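Local coordinates for serine hydrolase CCSP0084 (Cycloclasticus sp. P1, PDB 4I3F), which probably hydrolyses carbon-carbon bonds in meta-cleavage products of aromatic degradation, and perhaps esters as well, as a serine hydrolase of the alpha/beta hydrolase fold, at residues T29-N37 against P79-N90; T45-S53 against I116-G127. All blocks are in the same frame, centred on the assembly; numbering follows the deposited sequence. Where two conformers were deposited one is given.

Contact 1. Residues T29-N37 against P79-N90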
loop_
_atom_site.group_PDB
_atom_site.type_symbol
_atom_site.label_atom_id
_atom_site.label_comp_id
_atom_site.label_asym_id
_atom_site.label_seq_id
_atom_site.Cartn_x
_atom_site.Cartn_y
_atom_site.Cartn_z
ATOM N N THR A 29 -3.299 -18.860 0.904
ATOM C CA THR A 29 -3.741 -18.015 1.999
ATOM C C THR A 29 -5.253 -18.094 2.041
ATOM O O THR A 29 -5.944 -17.344 1.342
ATOM C CB THR A 29 -3.296 -16.549 1.815
ATOM O OG1 THR A 29 -3.666 -16.106 0.501
ATOM C CG2 THR A 29 -1.781 -16.424 1.958
ATOM N N GLY A 30 -5.766 -19.019 2.843
ATOM C CA GLY A 30 -7.198 -19.252 2.889
ATOM C C GLY A 30 -7.704 -19.882 1.604
ATOM O O GLY A 30 -7.171 -20.897 1.160
ATOM N N SER A 31 -8.716 -19.265 0.995
ATOM C CA SER A 31 -9.409 -19.863 -0.138
ATOM C C SER A 31 -8.754 -19.559 -1.484
ATOM O O SER A 31 -9.245 -20.002 -2.528
ATOM C CB SER A 31 -10.871 -19.412 -0.163
ATOM O OG SER A 31 -10.958 -17.998 -0.239
ATOM N N PHE A 32 -7.653 -18.811 -1.476
ATOM C CA PHE A 32 -6.986 -18.460 -2.727
ATOM C C PHE A 32 -5.474 -18.434 -2.545
ATOM O O PHE A 32 -4.985 -18.466 -1.414
ATOM C CB PHE A 32 -7.468 -17.087 -3.218
ATOM C CG PHE A 32 -7.183 -15.972 -2.265
ATOM C CD1 PHE A 32 -6.074 -15.157 -2.448
ATOM C CD2 PHE A 32 -8.014 -15.743 -1.170
ATOM C CE1 PHE A 32 -5.798 -14.136 -1.558
ATOM C CE2 PHE A 32 -7.749 -14.713 -0.278
ATOM C CZ PHE A 32 -6.634 -13.908 -0.469
ATOM N N ASN A 33 -4.732 -18.358 -3.649
ATOM C CA ASN A 33 -3.274 -18.252 -3.566
ATOM C C ASN A 33 -2.765 -16.823 -3.606
ATOM O O ASN A 33 -3.278 -15.994 -4.361
ATOM C CB ASN A 33 -2.608 -19.057 -4.678
ATOM C CG ASN A 33 -2.680 -20.539 -4.434
ATOM O OD1 ASN A 33 -2.495 -20.999 -3.311
ATOM N ND2 ASN A 33 -2.962 -21.302 -5.485
ATOM N N THR A 34 -1.741 -16.551 -2.802
ATOM C CA THR A 34 -1.085 -15.249 -2.801
ATOM C C THR A 34 0.260 -15.308 -3.517
ATOM O O THR A 34 1.088 -16.169 -3.224
ATOM C CB THR A 34 -0.870 -14.736 -1.371
ATOM O OG1 THR A 34 -2.127 -14.316 -0.829
ATOM C CG2 THR A 34 0.088 -13.548 -1.358
ATOM N N PHE A 35 0.476 -14.397 -4.466
ATOM C CA PHE A 35 1.786 -14.289 -5.093
ATOM C C PHE A 35 2.670 -13.468 -4.168
ATOM O O PHE A 35 2.291 -12.374 -3.751
ATOM C CB PHE A 35 1.682 -13.629 -6.464
ATOM C CG PHE A 35 3.006 -13.498 -7.162
ATOM C CD1 PHE A 35 3.596 -14.601 -7.769
ATOM C CD2 PHE A 35 3.668 -12.278 -7.192
ATOM C CE1 PHE A 35 4.816 -14.494 -8.406
ATOM C CE2 PHE A 35 4.888 -12.160 -7.826
ATOM C CZ PHE A 35 5.467 -13.269 -8.436
ATOM N N LEU A 36 3.837 -14.008 -3.833
ATOM C CA LEU A 36 4.683 -13.404 -2.818
ATOM C C LEU A 36 6.089 -13.115 -3.328
ATOM O O LEU A 36 6.738 -13.980 -3.910
ATOM C CB LEU A 36 4.768 -14.335 -1.609
ATOM C CG LEU A 36 5.656 -13.861 -0.463
ATOM C CD1 LEU A 36 5.052 -12.640 0.209
ATOM C CD2 LEU A 36 5.892 -14.983 0.534
ATOM N N ASN A 37 6.549 -11.888 -3.123
ATOM C CA ASN A 37 7.964 -11.572 -3.305
ATOM C C ASN A 37 8.676 -11.553 -1.948
ATOM O O ASN A 37 8.143 -11.014 -0.981
ATOM C CB ASN A 37 8.116 -10.204 -3.959
ATOM C CG ASN A 37 7.416 -10.116 -5.302
ATOM O OD1 ASN A 37 7.959 -10.529 -6.318
ATOM N ND2 ASN A 37 6.214 -9.551 -5.313
ATOM N N PRO A 79 3.647 -9.105 -0.756
ATOM C CA PRO A 79 2.691 -9.871 -1.562
ATOM C C PRO A 79 1.869 -8.995 -2.503
ATOM O O PRO A 79 1.675 -7.805 -2.226
ATOM C CB PRO A 79 1.763 -10.456 -0.501
ATOM C CG PRO A 79 1.739 -9.361 0.590
ATOM C CD PRO A 79 3.170 -8.878 0.624
ATOM N N ASP A 80 1.395 -9.581 -3.599
ATOM C CA ASP A 80 0.297 -8.974 -4.341
ATOM C C ASP A 80 -0.923 -9.103 -3.439
ATOM O O ASP A 80 -1.248 -10.191 -2.954
ATOM C CB ASP A 80 0.035 -9.681 -5.676
ATOM C CG ASP A 80 1.091 -9.380 -6.737
ATOM O OD1 ASP A 80 2.016 -8.576 -6.483
ATOM O OD2 ASP A 80 0.988 -9.955 -7.845
ATOM N N ILE A 81 -1.584 -7.982 -3.192
ATOM C CA ILE A 81 -2.742 -7.958 -2.311
ATOM C C ILE A 81 -3.914 -8.569 -3.074
ATOM O O ILE A 81 -3.977 -8.480 -4.302
ATOM C CB ILE A 81 -2.985 -6.512 -1.823
ATOM C CG1 ILE A 81 -1.809 -6.069 -0.949
ATOM C CG2 ILE A 81 -4.270 -6.380 -1.031
ATOM C CD1 ILE A 81 -1.841 -4.593 -0.591
ATOM N N ALA A 82 -4.814 -9.236 -2.354
ATOM C CA ALA A 82 -5.893 -9.985 -2.987
ATOM C C ALA A 82 -6.662 -9.113 -3.974
ATOM O O ALA A 82 -6.975 -7.952 -3.681
ATOM C CB ALA A 82 -6.826 -10.583 -1.934
ATOM N N GLY A 83 -6.925 -9.662 -5.153
ATOM C CA GLY A 83 -7.602 -8.917 -6.198
ATOM C C GLY A 83 -6.652 -8.170 -7.115
ATOM O O GLY A 83 -7.066 -7.679 -8.169
ATOM N N PHE A 84 -5.387 -8.062 -6.721
ATOM C CA PHE A 84 -4.393 -7.350 -7.533
ATOM C C PHE A 84 -3.376 -8.340 -8.060
ATOM O O PHE A 84 -3.131 -9.367 -7.428
ATOM C CB PHE A 84 -3.630 -6.318 -6.698
ATOM C CG PHE A 84 -4.458 -5.142 -6.264
ATOM C CD1 PHE A 84 -4.519 -4.002 -7.048
ATOM C CD2 PHE A 84 -5.155 -5.170 -5.060
ATOM C CE1 PHE A 84 -5.271 -2.901 -6.651
ATOM C CE2 PHE A 84 -5.912 -4.077 -4.656
ATOM C CZ PHE A 84 -5.974 -2.945 -5.457
ATOM N N GLY A 85 -2.771 -8.020 -9.201
ATOM C CA GLY A 85 -1.677 -8.810 -9.748
ATOM C C GLY A 85 -1.978 -10.289 -9.851
ATOM O O GLY A 85 -3.003 -10.676 -10.400
ATOM N N LEU A 86 -1.100 -11.111 -9.284
ATOM C CA LEU A 86 -1.244 -12.560 -9.372
ATOM C C LEU A 86 -1.834 -13.153 -8.093
ATOM O O LEU A 86 -1.642 -14.340 -7.799
ATOM C CB LEU A 86 0.104 -13.208 -9.690
ATOM C CG LEU A 86 0.668 -12.832 -11.055
ATOM C CD1 LEU A 86 2.082 -13.365 -11.195
ATOM C CD2 LEU A 86 -0.210 -13.375 -12.160
ATOM N N SER A 87 -2.559 -12.328 -7.342
ATOM C CA SER A 87 -3.287 -12.816 -6.171
ATOM C C SER A 87 -4.799 -12.689 -6.351
ATOM O O SER A 87 -5.500 -12.175 -5.471
ATOM C CB SER A 87 -2.843 -12.072 -4.913
ATOM O OG SER A 87 -1.493 -12.379 -4.599
ATOM N N GLN A 88 -5.301 -13.156 -7.491
ATOM C CA GLN A 88 -6.729 -13.085 -7.743
ATOM C C GLN A 88 -7.522 -13.889 -6.713
ATOM O O GLN A 88 -7.160 -15.007 -6.353
ATOM C CB GLN A 88 -7.043 -13.526 -9.170
ATOM C CG GLN A 88 -6.405 -12.606 -10.206
ATOM C CD GLN A 88 -6.841 -11.157 -10.043
ATOM O OE1 GLN A 88 -8.015 -10.836 -10.185
ATOM N NE2 GLN A 88 -5.889 -10.275 -9.742
ATOM N N HIS A 89 -8.602 -13.285 -6.235
ATOM C CA HIS A 89 -9.464 -13.933 -5.257
ATOM C C HIS A 89 -10.309 -14.978 -5.965
ATOM O O HIS A 89 -10.600 -14.860 -7.158
ATOM C CB HIS A 89 -10.343 -12.902 -4.535
ATOM C CG HIS A 89 -10.943 -13.412 -3.260
ATOM N ND1 HIS A 89 -12.179 -14.018 -3.207
ATOM C CD2 HIS A 89 -10.473 -13.406 -1.989
ATOM C CE1 HIS A 89 -12.442 -14.373 -1.961
ATOM N NE2 HIS A 89 -11.425 -14.006 -1.201
ATOM N N ASN A 90 -10.688 -16.019 -5.233
ATOM C CA ASN A 90 -11.424 -17.132 -5.806
ATOM C C ASN A 90 -12.914 -16.842 -5.995
ATOM O O ASN A 90 -13.579 -17.493 -6.804
ATOM C CB ASN A 90 -11.244 -18.369 -4.927
ATOM C CG ASN A 90 -11.770 -18.162 -3.521
ATOM O OD1 ASN A 90 -12.789 -18.746 -3.127
ATOM N ND2 ASN A 90 -11.084 -17.340 -2.755
HETATM O O HOH W 1 -4.852 -16.419 -6.589
HETATM O O HOH W 2 4.611 -8.341 -7.541
#
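Ser-31 meets Asn-90 where the turn between strands 23-29 and 32-39 approaches the loop that follows strand 75-79. Asn-90 ND2 donates to Ser-31 OG over 2.6 Å, but the bond is bent, 131° at the hydrogen, and the hydroxyl is tilted out of the amide plane. Phe-32 is one of two aromatic side chains, with Phe-35, that carry the contact. Its CG sits between the backbone N and the carbonyl carbon, which turns the ring toward the loop. There Phe-32 CZ rests on Ala-82 CB at 3.6 Å. Phe-32 CE2 comes within 3.5 Å of His-89 CD2, with the ring planes inclined at 45°. The backbone of Asn-33 joins in through a water that donates to both Asn-33 O and Gln-88 O. Thr-34 lays CG2 alongside Pro-79 CB, while its OG1 shares a hydrogen bond with Thr-29 OG1 and accepts one from Gln-106 of helix 96-113. Both backbone polar atoms of Phe-35 are bonded to the loop. Ser-87 OG accepts from Phe-35 N at 2.8 Å and gives its own proton to Asp-80 O, so one hydroxyl ties strand to loop. Phe-35 O takes Asp-80 N at 2.9 Å. Leu-86 CD1 lies over one face of the Phe-35 ring, 4.0 Å from its centroid, and the CB atoms of the two residues also touch. Asp-80 OD2 accepts a nearly straight bond from Leu-86 N (176°), which holds the turn that carries Leu-86. Leu-36 pairs with Pro-79 as an antiparallel non-hydrogen-bonded pair. At Asn-37, ND2 bonds to Ala-78 O and reaches Asp-80 OD1 through a water. This is the alpha/beta hydrolase sheet near its antiparallel edge: strand 32-39 pairs with strand 75-79 and then backs the loop that leads toward helix 96-113.

Contact 2. Residues T45-S53 against I116-G127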
loop_
_atom_site.group_PDB
_atom_site.type_symbol
_atom_site.label_atom_id
_atom_site.label_comp_id
_atom_site.label_asym_id
_atom_site.label_seq_id
_atom_site.Cartn_x
_atom_site.Cartn_y
_atom_site.Cartn_z
ATOM N N THR A 45 14.554 -10.403 11.583
ATOM C CA THR A 45 13.394 -9.534 11.766
ATOM C C THR A 45 12.764 -9.256 10.407
ATOM O O THR A 45 13.476 -9.004 9.430
ATOM C CB THR A 45 13.786 -8.216 12.442
ATOM O OG1 THR A 45 14.445 -8.491 13.688
ATOM C CG2 THR A 45 12.556 -7.346 12.686
ATOM N N SER A 46 11.438 -9.315 10.336
ATOM C CA SER A 46 10.758 -9.168 9.050
ATOM C C SER A 46 10.028 -7.839 8.878
ATOM O O SER A 46 9.690 -7.164 9.855
ATOM C CB SER A 46 9.798 -10.337 8.808
ATOM O OG SER A 46 8.780 -10.384 9.786
ATOM N N ILE A 47 9.811 -7.468 7.613
ATOM C CA ILE A 47 8.971 -6.333 7.247
ATOM C C ILE A 47 7.992 -6.819 6.184
ATOM O O ILE A 47 8.405 -7.416 5.184
ATOM C CB ILE A 47 9.783 -5.169 6.645
ATOM C CG1 ILE A 47 10.925 -4.739 7.563
ATOM C CG2 ILE A 47 8.874 -3.980 6.350
ATOM C CD1 ILE A 47 11.875 -3.729 6.902
ATOM N N LEU A 48 6.702 -6.588 6.421
ATOM C CA LEU A 48 5.651 -6.901 5.454
ATOM C C LEU A 48 5.303 -5.595 4.753
ATOM O O LEU A 48 4.949 -4.618 5.412
ATOM C CB LEU A 48 4.416 -7.448 6.179
ATOM C CG LEU A 48 3.159 -7.718 5.333
ATOM C CD1 LEU A 48 3.432 -8.795 4.293
ATOM C CD2 LEU A 48 1.979 -8.119 6.206
ATOM N N LEU A 49 5.419 -5.567 3.425
ATOM C CA LEU A 49 5.166 -4.339 2.670
ATOM C C LEU A 49 3.895 -4.483 1.850
ATOM O O LEU A 49 3.766 -5.417 1.049
ATOM C CB LEU A 49 6.350 -4.004 1.748
ATOM C CG LEU A 49 7.655 -3.681 2.486
ATOM C CD1 LEU A 49 8.579 -4.887 2.471
ATOM C CD2 LEU A 49 8.347 -2.461 1.903
ATOM N N LEU A 50 2.964 -3.553 2.041
ATOM C CA LEU A 50 1.652 -3.633 1.394
ATOM C C LEU A 50 1.474 -2.482 0.411
ATOM O O LEU A 50 1.492 -1.304 0.798
ATOM C CB LEU A 50 0.533 -3.633 2.450
ATOM C CG LEU A 50 0.583 -4.754 3.493
ATOM C CD1 LEU A 50 -0.614 -4.684 4.442
ATOM C CD2 LEU A 50 0.636 -6.113 2.806
ATOM N N HIS A 51 1.302 -2.830 -0.864
ATOM C CA HIS A 51 1.242 -1.856 -1.955
ATOM C C HIS A 51 -0.077 -1.068 -2.033
ATOM O O HIS A 51 -1.010 -1.334 -1.272
ATOM C CB HIS A 51 1.507 -2.575 -3.275
ATOM C CG HIS A 51 0.401 -3.491 -3.701
ATOM N ND1 HIS A 51 0.535 -4.863 -3.733
ATOM C CD2 HIS A 51 -0.848 -3.226 -4.152
ATOM C CE1 HIS A 51 -0.591 -5.400 -4.171
ATOM N NE2 HIS A 51 -1.446 -4.431 -4.427
ATOM N N GLY A 52 -0.135 -0.093 -2.943
ATOM C CA GLY A 52 -1.297 0.774 -3.092
ATOM C C GLY A 52 -2.329 0.288 -4.092
ATOM O O GLY A 52 -2.319 -0.879 -4.482
ATOM N N SER A 53 -3.225 1.175 -4.520
ATOM C CA SER A 53 -4.340 0.747 -5.358
ATOM C C SER A 53 -4.451 1.477 -6.699
ATOM O O SER A 53 -5.559 1.731 -7.181
ATOM C CB SER A 53 -5.660 0.866 -4.585
ATOM O OG SER A 53 -5.818 2.171 -4.036
ATOM N N ILE A 116 5.651 -16.707 10.864
ATOM C CA ILE A 116 6.110 -15.446 11.437
ATOM C C ILE A 116 5.117 -14.938 12.478
ATOM O O ILE A 116 3.971 -14.614 12.148
ATOM C CB ILE A 116 6.310 -14.374 10.341
ATOM C CG1 ILE A 116 7.470 -14.771 9.418
ATOM C CG2 ILE A 116 6.551 -12.995 10.975
ATOM C CD1 ILE A 116 7.593 -13.917 8.157
ATOM N N GLU A 117 5.553 -14.861 13.733
ATOM C CA GLU A 117 4.646 -14.449 14.803
ATOM C C GLU A 117 4.429 -12.937 14.821
ATOM O O GLU A 117 3.292 -12.468 14.954
ATOM C CB GLU A 117 5.134 -14.957 16.164
ATOM C CG GLU A 117 4.240 -14.554 17.348
ATOM C CD GLU A 117 2.775 -14.978 17.181
ATOM O OE1 GLU A 117 2.498 -15.995 16.501
ATOM O OE2 GLU A 117 1.894 -14.288 17.742
ATOM N N GLN A 118 5.514 -12.178 14.679
ATOM C CA GLN A 118 5.426 -10.719 14.674
ATOM C C GLN A 118 6.263 -10.139 13.548
ATOM O O GLN A 118 7.355 -10.646 13.260
ATOM C CB GLN A 118 5.922 -10.145 16.000
ATOM C CG GLN A 118 5.101 -10.524 17.218
ATOM C CD GLN A 118 5.401 -9.624 18.406
ATOM O OE1 GLN A 118 6.555 -9.475 18.809
ATOM N NE2 GLN A 118 4.363 -9.000 18.957
ATOM N N THR A 119 5.767 -9.066 12.942
ATOM C CA THR A 119 6.468 -8.421 11.830
ATOM C C THR A 119 6.359 -6.896 11.889
ATOM O O THR A 119 5.378 -6.357 12.414
ATOM C CB THR A 119 5.924 -8.937 10.471
ATOM O OG1 THR A 119 6.737 -8.444 9.399
ATOM C CG2 THR A 119 4.482 -8.482 10.250
ATOM N N HIS A 120 7.372 -6.196 11.375
ATOM C CA HIS A 120 7.202 -4.783 11.057
ATOM C C HIS A 120 6.318 -4.701 9.821
ATOM O O HIS A 120 6.175 -5.685 9.093
ATOM C CB HIS A 120 8.542 -4.104 10.749
ATOM C CG HIS A 120 9.471 -3.977 11.923
ATOM N ND1 HIS A 120 9.077 -3.491 13.153
ATOM C CD2 HIS A 120 10.799 -4.226 12.025
ATOM C CE1 HIS A 120 10.119 -3.467 13.968
ATOM N NE2 HIS A 120 11.176 -3.908 13.308
ATOM N N ILE A 121 5.744 -3.533 9.554
ATOM C CA ILE A 121 4.829 -3.398 8.425
ATOM C C ILE A 121 4.915 -2.011 7.789
ATOM O O ILE A 121 5.102 -1.003 8.486
ATOM C CB ILE A 121 3.369 -3.782 8.847
ATOM C CG1 ILE A 121 2.401 -3.724 7.661
ATOM C CG2 ILE A 121 2.895 -2.944 10.053
ATOM C CD1 ILE A 121 1.055 -4.406 7.945
ATOM N N VAL A 122 4.832 -1.981 6.459
ATOM C CA VAL A 122 4.820 -0.735 5.692
ATOM C C VAL A 122 3.606 -0.790 4.784
ATOM O O VAL A 122 3.363 -1.815 4.141
ATOM C CB VAL A 122 6.067 -0.593 4.800
ATOM C CG1 VAL A 122 6.032 0.735 4.027
ATOM C CG2 VAL A 122 7.342 -0.653 5.636
ATOM N N GLY A 123 2.837 0.293 4.727
ATOM C CA GLY A 123 1.678 0.312 3.851
ATOM C C GLY A 123 1.472 1.603 3.089
ATOM O O GLY A 123 1.490 2.700 3.674
ATOM N N ASN A 124 1.268 1.469 1.778
ATOM C CA ASN A 124 0.986 2.593 0.894
ATOM C C ASN A 124 -0.501 2.697 0.623
ATOM O O ASN A 124 -1.113 1.728 0.198
ATOM C CB ASN A 124 1.726 2.400 -0.441
ATOM C CG ASN A 124 1.211 3.322 -1.558
ATOM O OD1 ASN A 124 0.567 4.345 -1.310
ATOM N ND2 ASN A 124 1.514 2.960 -2.806
ATOM N N SER A 125 -1.076 3.882 0.848
ATOM C CA SER A 125 -2.464 4.153 0.464
ATOM C C SER A 125 -3.414 3.078 0.963
ATOM O O SER A 125 -3.588 2.894 2.166
ATOM C CB SER A 125 -2.574 4.294 -1.057
ATOM O OG SER A 125 -3.918 4.469 -1.468
ATOM N N MET A 126 -4.016 2.366 0.020
ATOM C CA MET A 126 -4.893 1.250 0.349
ATOM C C MET A 126 -4.200 0.276 1.284
ATOM O O MET A 126 -4.785 -0.167 2.274
ATOM C CB MET A 126 -5.348 0.527 -0.917
ATOM C CG MET A 126 -6.235 -0.688 -0.662
ATOM S SD MET A 126 -5.321 -2.215 -0.372
ATOM C CE MET A 126 -4.410 -2.390 -1.908
ATOM N N GLY A 127 -2.941 -0.044 0.981
ATOM C CA GLY A 127 -2.150 -0.925 1.837
ATOM C C GLY A 127 -1.903 -0.348 3.227
ATOM O O GLY A 127 -1.765 -1.097 4.205
HETATM O O HOH W 3 10.065 -9.942 12.922
#
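Two neighbouring parallel strands at the centre of the alpha/beta hydrolase sheet meet here, and the second runs into a Gly-Asn-Ser-Met-Gly turn that fits the nucleophile elbow of this family. Five backbone bonds join the strands, from His-120 N to Ser-46 O through to Asn-124 N to Leu-50 O, the last at 2.9 Å and 173°. Ile-47 CG2 touches Val-122 CG2 at 3.7 Å on one face of the sheet. On the other, Leu-50 CD1 crosses to Ile-121 CD1 at 3.9 Å. At the start of the strands Ser-46 OG lies 2.8 Å from Thr-119 OG1. Thr-119 OG1 stands anti to its own N (chi1 -172°) and donates to His-120 O on a lone pair, in the carbonyl plane. His-120 O also accepts from Leu-48 N, so two donors hold it. A valine in place of Thr-119 would probably leave Ser-46 OG without this polar neighbour and His-120 O with one donor fewer. Beyond the strands Gly-127 packs close against His-51 O, where a CB would clash with that oxygen and with Leu-50 O. Ser-125 has a positive phi of 50°, the strained geometry of such an elbow, and probably serves as the nucleophile. Backbone groups pair strand to strand and mostly aliphatic side chains pack on both faces, consistent with a well-ordered platform for the turn at Ser-125.

How the contacts relate
Both contacts belong to one mixed sheet but sample different depths of it. Contact 2 is buried and central, between strands 46-50 and 119-124. Contact 1 lies farther out, is only partly buried, and sets strand 32-39 against a loop. Regular parallel backbone bonding with aliphatic faces dominates contact 2. Contact 1 relies more on side-chain hydroxyls, amides, aromatic rings and bridging waters. Strand 75-79 lies between strands 32-39 and 46-50 and so connects the two. The contacts also touch directly: Ile-81 of the loop packs on His-51, and the Phe-84 ring meets the His-51 ring edge-to-face.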